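Local coordinates for polyhomeotic-proximal chromatin protein (Drosophila melanogaster, PDB 1KW4), which helps keep homeotic genes transcriptionally repressed as a Polycomb group protein of the PRC1 complex, represented here by its SAM domain, which forms a helical polymer, at residues F25-P30 with D34-F39; L52-L57 with M63-A68; A48-K53 with A73-I78. The protein carries 1 engineered substitution. All coordinates share one frame; numbering follows the deposited sequence.

Contact 1 of 3, residues F25-P30 with D34-F39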
loop_
_atom_site.group_PDB
_atom_site.type_symbol
_atom_site.label_atom_id
_atom_site.label_comp_id
_atom_site.label_asym_id
_atom_site.label_seq_id
_atom_site.Cartn_x
_atom_site.Cartn_y
_atom_site.Cartn_z
ATOM N N PHE A 25 3.701 4.205 -5.365
ATOM C CA PHE A 25 4.179 4.264 -3.984
ATOM C C PHE A 25 4.696 2.876 -3.573
ATOM O O PHE A 25 5.783 2.746 -3.001
ATOM C CB PHE A 25 3.026 4.710 -3.070
ATOM C CG PHE A 25 3.300 4.546 -1.593
ATOM C CD1 PHE A 25 4.200 5.379 -0.935
ATOM C CD2 PHE A 25 2.622 3.575 -0.857
ATOM C CE1 PHE A 25 4.421 5.251 0.437
ATOM C CE2 PHE A 25 2.834 3.438 0.519
ATOM C CZ PHE A 25 3.737 4.282 1.166
ATOM N N ILE A 26 3.920 1.839 -3.881
ATOM C CA ILE A 26 4.302 0.464 -3.550
ATOM C C ILE A 26 5.549 0.041 -4.342
ATOM O O ILE A 26 6.458 -0.594 -3.798
ATOM C CB ILE A 26 3.118 -0.517 -3.836
ATOM C CG1 ILE A 26 1.929 -0.184 -2.919
ATOM C CG2 ILE A 26 3.553 -1.967 -3.626
ATOM C CD1 ILE A 26 2.241 -0.254 -1.410
ATOM N N ARG A 27 5.602 0.409 -5.620
ATOM C CA ARG A 27 6.736 0.068 -6.477
ATOM C C ARG A 27 8.070 0.558 -5.917
ATOM O O ARG A 27 9.099 -0.111 -6.070
ATOM C CB ARG A 27 6.540 0.667 -7.878
ATOM C CG ARG A 27 7.743 0.503 -8.810
ATOM C CD ARG A 27 7.944 -0.943 -9.228
ATOM N NE ARG A 27 9.089 -1.105 -10.129
ATOM C CZ ARG A 27 10.363 -1.044 -9.747
ATOM N NH1 ARG A 27 10.672 -0.828 -8.475
ATOM N NH2 ARG A 27 11.332 -1.206 -10.641
ATOM N N GLU A 28 8.048 1.714 -5.263
ATOM C CA GLU A 28 9.260 2.311 -4.711
ATOM C C GLU A 28 9.623 1.918 -3.279
ATOM O O GLU A 28 10.678 2.313 -2.779
ATOM C CB GLU A 28 9.169 3.834 -4.827
ATOM C CG GLU A 28 8.972 4.303 -6.260
ATOM C CD GLU A 28 8.787 5.802 -6.373
ATOM O OE1 GLU A 28 7.839 6.336 -5.754
ATOM O OE2 GLU A 28 9.589 6.445 -7.085
ATOM N N LEU A 29 8.760 1.152 -2.617
ATOM C CA LEU A 29 9.039 0.700 -1.252
ATOM C C LEU A 29 9.929 -0.535 -1.308
ATOM O O LEU A 29 9.580 -1.535 -1.929
ATOM C CB LEU A 29 7.745 0.355 -0.508
ATOM C CG LEU A 29 7.095 1.444 0.342
ATOM C CD1 LEU A 29 5.865 0.876 1.043
ATOM C CD2 LEU A 29 8.096 1.960 1.370
ATOM N N PRO A 30 11.091 -0.487 -0.640
ATOM C CA PRO A 30 12.014 -1.627 -0.642
ATOM C C PRO A 30 11.387 -2.983 -0.323
ATOM O O PRO A 30 10.766 -3.165 0.724
ATOM C CB PRO A 30 13.078 -1.210 0.378
ATOM C CG PRO A 30 12.323 -0.305 1.312
ATOM C CD PRO A 30 11.508 0.522 0.348
ATOM N N ASP A 34 6.952 -6.781 -5.853
ATOM C CA ASP A 34 6.206 -7.933 -6.356
ATOM C C ASP A 34 4.702 -7.836 -6.113
ATOM O O ASP A 34 3.938 -8.659 -6.618
ATOM C CB ASP A 34 6.707 -9.235 -5.721
ATOM C CG ASP A 34 8.166 -9.512 -6.019
ATOM O OD1 ASP A 34 8.579 -9.352 -7.186
ATOM O OD2 ASP A 34 8.895 -9.904 -5.083
ATOM N N TYR A 35 4.277 -6.833 -5.353
ATOM C CA TYR A 35 2.859 -6.676 -5.033
ATOM C C TYR A 35 2.144 -5.540 -5.775
ATOM O O TYR A 35 0.960 -5.288 -5.543
ATOM C CB TYR A 35 2.708 -6.496 -3.516
ATOM C CG TYR A 35 3.226 -7.681 -2.722
ATOM C CD1 TYR A 35 2.511 -8.877 -2.671
ATOM C CD2 TYR A 35 4.445 -7.614 -2.046
ATOM C CE1 TYR A 35 2.996 -9.983 -1.963
ATOM C CE2 TYR A 35 4.942 -8.714 -1.336
ATOM C CZ TYR A 35 4.210 -9.893 -1.299
ATOM O OH TYR A 35 4.688 -10.980 -0.601
ATOM N N VAL A 36 2.849 -4.873 -6.682
ATOM C CA VAL A 36 2.252 -3.773 -7.435
ATOM C C VAL A 36 0.980 -4.191 -8.181
ATOM O O VAL A 36 -0.036 -3.502 -8.115
ATOM C CB VAL A 36 3.265 -3.169 -8.451
ATOM C CG1 VAL A 36 2.560 -2.192 -9.382
ATOM C CG2 VAL A 36 4.379 -2.449 -7.706
ATOM N N ASP A 37 1.022 -5.316 -8.888
ATOM C CA ASP A 37 -0.162 -5.753 -9.624
ATOM C C ASP A 37 -1.351 -6.079 -8.723
ATOM O O ASP A 37 -2.500 -5.884 -9.120
ATOM C CB ASP A 37 0.163 -6.960 -10.512
ATOM C CG ASP A 37 1.095 -6.606 -11.657
ATOM O OD1 ASP A 37 1.164 -5.412 -12.025
ATOM O OD2 ASP A 37 1.749 -7.525 -12.200
ATOM N N ASP A 38 -1.082 -6.578 -7.520
ATOM C CA ASP A 38 -2.154 -6.906 -6.582
ATOM C C ASP A 38 -2.885 -5.642 -6.134
ATOM O O ASP A 38 -4.115 -5.634 -6.033
ATOM C CB ASP A 38 -1.601 -7.642 -5.359
ATOM C CG ASP A 38 -0.981 -8.977 -5.715
ATOM O OD1 ASP A 38 -1.616 -9.737 -6.480
ATOM O OD2 ASP A 38 0.132 -9.270 -5.228
ATOM N N PHE A 39 -2.138 -4.575 -5.863
ATOM C CA PHE A 39 -2.764 -3.322 -5.447
ATOM C C PHE A 39 -3.631 -2.756 -6.571
ATOM O O PHE A 39 -4.727 -2.242 -6.326
ATOM C CB PHE A 39 -1.702 -2.292 -5.020
ATOM C CG PHE A 39 -1.260 -2.443 -3.591
ATOM C CD1 PHE A 39 -0.342 -3.426 -3.226
ATOM C CD2 PHE A 39 -1.817 -1.645 -2.595
ATOM C CE1 PHE A 39 0.010 -3.614 -1.887
ATOM C CE2 PHE A 39 -1.474 -1.826 -1.254
ATOM C CZ PHE A 39 -0.561 -2.812 -0.899
#
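Ile26 lies over one face of the Phe39 ring, joining the C-terminal part of helix 19-27 to helix 36-41 within the SAM five-helix fold. Its CG1 sits 3.8 Å from the ring centroid and only 4° off the normal, which identifies a CH-pi contact over the middle of the ring. One bond further out, CD1 bends across to CZ of Phe39 at 3.8 Å, while the CG2 branch of Ile26 passes CG2 of Val36 at 4.2 Å. The branches divide in this way because CG1 stands beside the backbone N (chi1 -64°), whereas CG2 is anti to it.

Nearer the surface, Val36 presses CG2 against the main chain of Arg27, 3.7 Å from its CA, and meets CB of the same residue at 3.8 Å. This fits the register, since Arg27 and Val36 bring their CA atoms within 6.0 Å.

The aromatic ring has a wider setting, with Val22, Ile44, Met61 and Met63 also touching Phe39. With an alanine in place of Phe39, Ile26 would probably lose the flat surface beneath CG1 and CD1, and a gap would open toward Met63. Ile26 is itself backed by Ile71 of helix 65-78. Tyr35 O, lying at the edge of the Phe39 ring and in its plane, accepts from Phe39 N at 3.2 Å.

Contact 2 of 3, residues L52-L57 with M63-A68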
loop_
_atom_site.group_PDB
_atom_site.type_symbol
_atom_site.label_atom_id
_atom_site.label_comp_id
_atom_site.label_asym_id
_atom_site.label_seq_id
_atom_site.Cartn_x
_atom_site.Cartn_y
_atom_site.Cartn_z
ATOM N N LEU A 52 -6.006 0.090 5.269
ATOM C CA LEU A 52 -5.331 -1.204 5.246
ATOM C C LEU A 52 -4.561 -1.541 6.517
ATOM O O LEU A 52 -3.679 -0.797 6.943
ATOM C CB LEU A 52 -4.381 -1.291 4.045
ATOM C CG LEU A 52 -4.982 -1.771 2.723
ATOM C CD1 LEU A 52 -3.951 -1.638 1.601
ATOM C CD2 LEU A 52 -5.427 -3.219 2.869
ATOM N N LYS A 53 -4.906 -2.674 7.117
ATOM C CA LYS A 53 -4.240 -3.132 8.327
ATOM C C LYS A 53 -3.409 -4.354 7.965
ATOM O O LYS A 53 -3.597 -4.948 6.907
ATOM C CB LYS A 53 -5.267 -3.524 9.393
ATOM C CG LYS A 53 -6.163 -2.394 9.870
ATOM C CD LYS A 53 -7.187 -2.920 10.869
ATOM C CE LYS A 53 -8.086 -1.811 11.398
ATOM N NZ LYS A 53 -9.104 -2.345 12.350
ATOM N N GLU A 54 -2.497 -4.731 8.851
ATOM C CA GLU A 54 -1.650 -5.893 8.624
ATOM C C GLU A 54 -2.488 -7.139 8.295
ATOM O O GLU A 54 -2.128 -7.918 7.413
ATOM C CB GLU A 54 -0.772 -6.122 9.860
ATOM C CG GLU A 54 0.116 -7.354 9.821
ATOM C CD GLU A 54 -0.600 -8.596 10.300
ATOM O OE1 GLU A 54 -1.202 -8.543 11.393
ATOM O OE2 GLU A 54 -0.557 -9.625 9.592
ATOM N N LYS A 55 -3.617 -7.307 8.984
ATOM C CA LYS A 55 -4.492 -8.464 8.759
ATOM C C LYS A 55 -5.008 -8.559 7.321
ATOM O O LYS A 55 -5.084 -9.649 6.750
ATOM C CB LYS A 55 -5.695 -8.422 9.714
ATOM C CG LYS A 55 -6.736 -7.370 9.343
ATOM C CD LYS A 55 -8.033 -7.520 10.131
ATOM C CE LYS A 55 -7.880 -7.072 11.573
ATOM N NZ LYS A 55 -9.185 -7.132 12.297
ATOM N N HIS A 56 -5.378 -7.417 6.745
ATOM C CA HIS A 56 -5.893 -7.368 5.381
ATOM C C HIS A 56 -4.811 -7.709 4.364
ATOM O O HIS A 56 -5.063 -8.410 3.384
ATOM C CB HIS A 56 -6.442 -5.970 5.088
ATOM C CG HIS A 56 -7.564 -5.561 5.991
ATOM N ND1 HIS A 56 -7.712 -4.272 6.453
ATOM C CD2 HIS A 56 -8.602 -6.266 6.499
ATOM C CE1 HIS A 56 -8.794 -4.202 7.210
ATOM N NE2 HIS A 56 -9.352 -5.397 7.254
ATOM N N LEU A 57 -3.609 -7.195 4.601
ATOM C CA LEU A 57 -2.475 -7.431 3.715
ATOM C C LEU A 57 -2.064 -8.900 3.715
ATOM O O LEU A 57 -1.946 -9.521 2.659
ATOM C CB LEU A 57 -1.284 -6.569 4.152
ATOM C CG LEU A 57 -1.471 -5.051 4.042
ATOM C CD1 LEU A 57 -0.341 -4.322 4.752
ATOM C CD2 LEU A 57 -1.530 -4.661 2.580
HETATM N N MSE A 63 -0.039 -11.505 1.397
HETATM C CA MSE A 63 1.298 -10.921 1.427
HETATM C C MSE A 63 2.160 -11.480 2.563
HETATM O O MSE A 63 1.641 -11.910 3.595
HETATM C CB MSE A 63 1.147 -9.408 1.588
HETATM C CG MSE A 63 2.394 -8.588 1.405
HETATM SE SE MSE A 63 1.871 -6.724 1.447
HETATM C CE MSE A 63 0.694 -6.710 -0.072
ATOM N N LYS A 64 3.477 -11.485 2.363
ATOM C CA LYS A 64 4.398 -11.948 3.400
ATOM C C LYS A 64 4.395 -10.874 4.491
ATOM O O LYS A 64 4.148 -9.693 4.218
ATOM C CB LYS A 64 5.804 -12.149 2.826
ATOM C CG LYS A 64 5.916 -13.372 1.918
ATOM C CD LYS A 64 7.346 -13.620 1.463
ATOM C CE LYS A 64 7.469 -14.964 0.749
ATOM N NZ LYS A 64 8.891 -15.366 0.511
ATOM N N LEU A 65 4.663 -11.282 5.725
ATOM C CA LEU A 65 4.628 -10.360 6.855
ATOM C C LEU A 65 5.574 -9.158 6.801
ATOM O O LEU A 65 5.191 -8.055 7.202
ATOM C CB LEU A 65 4.852 -11.140 8.158
ATOM C CG LEU A 65 4.652 -10.376 9.471
ATOM C CD1 LEU A 65 3.245 -9.796 9.536
ATOM C CD2 LEU A 65 4.890 -11.325 10.644
ATOM N N GLY A 66 6.793 -9.363 6.310
ATOM C CA GLY A 66 7.765 -8.283 6.234
ATOM C C GLY A 66 7.260 -7.121 5.397
ATOM O O GLY A 66 7.193 -5.984 5.872
ATOM N N PRO A 67 6.909 -7.380 4.132
ATOM C CA PRO A 67 6.405 -6.319 3.257
ATOM C C PRO A 67 5.153 -5.664 3.839
ATOM O O PRO A 67 5.000 -4.447 3.777
ATOM C CB PRO A 67 6.126 -7.057 1.950
ATOM C CG PRO A 67 7.189 -8.104 1.935
ATOM C CD PRO A 67 7.188 -8.607 3.364
ATOM N N ALA A 68 4.260 -6.472 4.408
ATOM C CA ALA A 68 3.028 -5.949 4.990
ATOM C C ALA A 68 3.318 -4.950 6.111
ATOM O O ALA A 68 2.693 -3.889 6.182
ATOM C CB ALA A 68 2.161 -7.094 5.518
#
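Met63 N donates to Leu57 O at 3.0 Å with an N-H...O angle of 164°, a nearly straight backbone bond that ties helix 54-60 to the residues just before helix 65-78, the last helix of the SAM fold. The CA atoms of the same two residues lie 5.6 Å apart, the nearest pair of CA atoms across the two segments.

Around this bond, Leu57 carries most of the apolar contact. Its side chain runs alongside that of Met63, a selenomethionine here, both pointing the same way, and CD2 of Leu57 touches the Met63 terminal methyl CE at 4.0 Å. The bend at chi3 (-61°) turns that methyl out of the otherwise extended chain. Next to it, Leu57 CB meets Ala68 CB at 3.7 Å, and CD1 of Leu57 lies against the backbone at Ala68 O, 3.4 Å away. Phe39 and Val72 also touch Leu57, which is buried.

Toward the solvent side, Leu65 CD1 approaches the bent Glu54 chain, 3.8 Å from OE2, an apolar methyl against a carboxylate. The start of helix 65-78 serves as the end-helix surface in other polymerising SAM domains, and its position here is consistent with the polymer this domain forms. Tyr35 OH is hydrogen-bonded to Lys64 N just before that helix. Lys53, at the N-cap position of helix 54-60, gives its backbone N-H to ND1 of His56 (Lys53 N to His56 ND1 3.3 Å), from a position tilted 31° out of the imidazole plane.

Contact 3 of 3, residues A48-K53 with A73-I78; sequences ALLRLK and AKVESI. Engineered in segment 48-53: Arg51 (natural residue Leu).
In the hydrophobic core of the SAM domain, a five-helix bundle, helix 46-51 packs against the C-terminal part of the long helix 65-78 through Leu49, Leu50 and Val75. Val75 is the shared element: its CB points toward the other helix, and its two methyls go to different leucines. CG2 reaches Leu49, 3.8 Å from CG, and also lies 4.0 Å from the Leu49 methyl CD2, so it rests on the fork of that side chain and not on one methyl alone. CG1 meets the Leu50 methyl CD2 at 4.1 Å.

The torsions account for this division. Val75 CG1 is anti to the backbone N (chi1 173°) and CG2 stands beside it, spreading the methyls toward successive residues of the facing helix. Leu49 extends its fork by placing CG anti to its own N (chi1 -177°). The CA atoms of Leu50 and Val75 are the nearest pair at 7.1 Å, and the two segments bury 129 Å² in total, evidence of a small interface made by three side chains.

Trp17 also touches Leu49, and Ile14 lies against Leu50 and Ile78. Arg51, an engineered replacement of the natural leucine, takes no part in the pairing. Along helix 65-78, Lys74 O has two donors arriving from the same face of its carbonyl plane, Ile78 N at 3.1 Å and the hydroxyl Ser77 OG at 2.6 Å.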
loop_
_atom_site.group_PDB
_atom_site.type_symbol
_atom_site.label_atom_id
_atom_site.label_comp_id
_atom_site.label_asym_id
_atom_site.label_seq_id
_atom_site.Cartn_x
_atom_site.Cartn_y
_atom_site.Cartn_z
ATOM N N ALA A 48 -8.452 3.913 0.516
ATOM C CA ALA A 48 -8.397 2.509 0.916
ATOM C C ALA A 48 -7.079 2.203 1.626
ATOM O O ALA A 48 -7.044 1.447 2.601
ATOM C CB ALA A 48 -8.552 1.607 -0.307
ATOM N N LEU A 49 -5.992 2.787 1.129
ATOM C CA LEU A 49 -4.667 2.575 1.713
ATOM C C LEU A 49 -4.629 2.982 3.188
ATOM O O LEU A 49 -3.987 2.325 4.015
ATOM C CB LEU A 49 -3.617 3.370 0.930
ATOM C CG LEU A 49 -2.157 3.213 1.361
ATOM C CD1 LEU A 49 -1.720 1.762 1.176
ATOM C CD2 LEU A 49 -1.272 4.147 0.539
ATOM N N LEU A 50 -5.319 4.067 3.516
ATOM C CA LEU A 50 -5.359 4.552 4.889
ATOM C C LEU A 50 -6.049 3.562 5.828
ATOM O O LEU A 50 -5.797 3.564 7.037
ATOM C CB LEU A 50 -6.070 5.908 4.941
ATOM C CG LEU A 50 -5.285 7.076 4.328
ATOM C CD1 LEU A 50 -6.183 8.293 4.172
ATOM C CD2 LEU A 50 -4.087 7.395 5.212
ATOM N N ARG A 51 -6.903 2.708 5.269
ATOM C CA ARG A 51 -7.642 1.719 6.055
ATOM C C ARG A 51 -6.990 0.342 6.127
ATOM O O ARG A 51 -7.385 -0.489 6.949
ATOM C CB ARG A 51 -9.054 1.556 5.488
ATOM C CG ARG A 51 -9.907 2.797 5.567
ATOM C CD ARG A 51 -10.115 3.233 7.010
ATOM N NE ARG A 51 -10.401 2.117 7.913
ATOM C CZ ARG A 51 -11.345 1.197 7.725
ATOM N NH1 ARG A 51 -12.122 1.234 6.649
ATOM N NH2 ARG A 51 -11.523 0.238 8.627
ATOM N N LEU A 52 -6.006 0.090 5.269
ATOM C CA LEU A 52 -5.331 -1.204 5.246
ATOM C C LEU A 52 -4.561 -1.541 6.517
ATOM O O LEU A 52 -3.679 -0.797 6.943
ATOM C CB LEU A 52 -4.381 -1.291 4.045
ATOM C CG LEU A 52 -4.982 -1.771 2.723
ATOM C CD1 LEU A 52 -3.951 -1.638 1.601
ATOM C CD2 LEU A 52 -5.427 -3.219 2.869
ATOM N N LYS A 53 -4.906 -2.674 7.117
ATOM C CA LYS A 53 -4.240 -3.132 8.327
ATOM C C LYS A 53 -3.409 -4.354 7.965
ATOM O O LYS A 53 -3.597 -4.948 6.907
ATOM C CB LYS A 53 -5.267 -3.524 9.393
ATOM C CG LYS A 53 -6.163 -2.394 9.870
ATOM C CD LYS A 53 -7.187 -2.920 10.869
ATOM C CE LYS A 53 -8.086 -1.811 11.398
ATOM N NZ LYS A 53 -9.104 -2.345 12.350
ATOM N N ALA A 73 3.640 0.722 8.221
ATOM C CA ALA A 73 4.520 1.663 8.916
ATOM C C ALA A 73 4.805 2.936 8.119
ATOM O O ALA A 73 4.824 4.036 8.680
ATOM C CB ALA A 73 5.834 0.981 9.273
ATOM N N LYS A 74 5.038 2.790 6.817
ATOM C CA LYS A 74 5.320 3.948 5.977
ATOM C C LYS A 74 4.104 4.865 5.916
ATOM O O LYS A 74 4.236 6.087 6.010
ATOM C CB LYS A 74 5.712 3.508 4.565
ATOM C CG LYS A 74 6.213 4.644 3.685
ATOM C CD LYS A 74 7.473 5.275 4.266
ATOM C CE LYS A 74 8.011 6.371 3.359
ATOM N NZ LYS A 74 9.264 6.974 3.901
ATOM N N VAL A 75 2.922 4.277 5.758
ATOM C CA VAL A 75 1.690 5.057 5.702
ATOM C C VAL A 75 1.486 5.805 7.020
ATOM O O VAL A 75 1.089 6.972 7.026
ATOM C CB VAL A 75 0.470 4.149 5.420
ATOM C CG1 VAL A 75 -0.823 4.946 5.524
ATOM C CG2 VAL A 75 0.598 3.538 4.028
ATOM N N GLU A 76 1.766 5.135 8.135
ATOM C CA GLU A 76 1.617 5.753 9.452
ATOM C C GLU A 76 2.555 6.947 9.609
ATOM O O GLU A 76 2.162 7.987 10.142
ATOM C CB GLU A 76 1.916 4.742 10.566
ATOM C CG GLU A 76 0.996 3.538 10.605
ATOM C CD GLU A 76 1.359 2.564 11.717
ATOM O OE1 GLU A 76 2.554 2.224 11.848
ATOM O OE2 GLU A 76 0.447 2.134 12.456
ATOM N N SER A 77 3.791 6.799 9.143
ATOM C CA SER A 77 4.779 7.868 9.253
ATOM C C SER A 77 4.412 9.093 8.423
ATOM O O SER A 77 4.632 10.228 8.847
ATOM C CB SER A 77 6.163 7.362 8.832
ATOM O OG SER A 77 6.214 7.086 7.444
ATOM N N ILE A 78 3.858 8.862 7.238
ATOM C CA ILE A 78 3.460 9.952 6.354
ATOM C C ILE A 78 2.228 10.652 6.919
ATOM O O ILE A 78 2.197 11.878 7.042
ATOM C CB ILE A 78 3.140 9.429 4.934
ATOM C CG1 ILE A 78 4.394 8.807 4.317
ATOM C CG2 ILE A 78 2.623 10.563 4.058
ATOM C CD1 ILE A 78 4.171 8.202 2.945
#

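How the contacts relate
From the N terminus, contact 1 comes first, closing the short connection between helices 19-27 and 36-41. Contacts 2 and 3 open from the same stretch, sharing Leu52 and Lys53, and both end on helix 65-78. Contact 2 closes the shorter loop, after helix 54-60, at the start of the long helix; contact 3 spans that whole connection and reaches the helix's far part, so the two loops start together and contact 3 closes the longer one. Contacts 1 and 3 lie on opposite sides of the chain's centre, yet Phe25 CZ packs on Lys74 CG at 3.6 Å. Phe39 CE1 meets Met63 CE at 3.7 Å, linking contact 1 to contact 2.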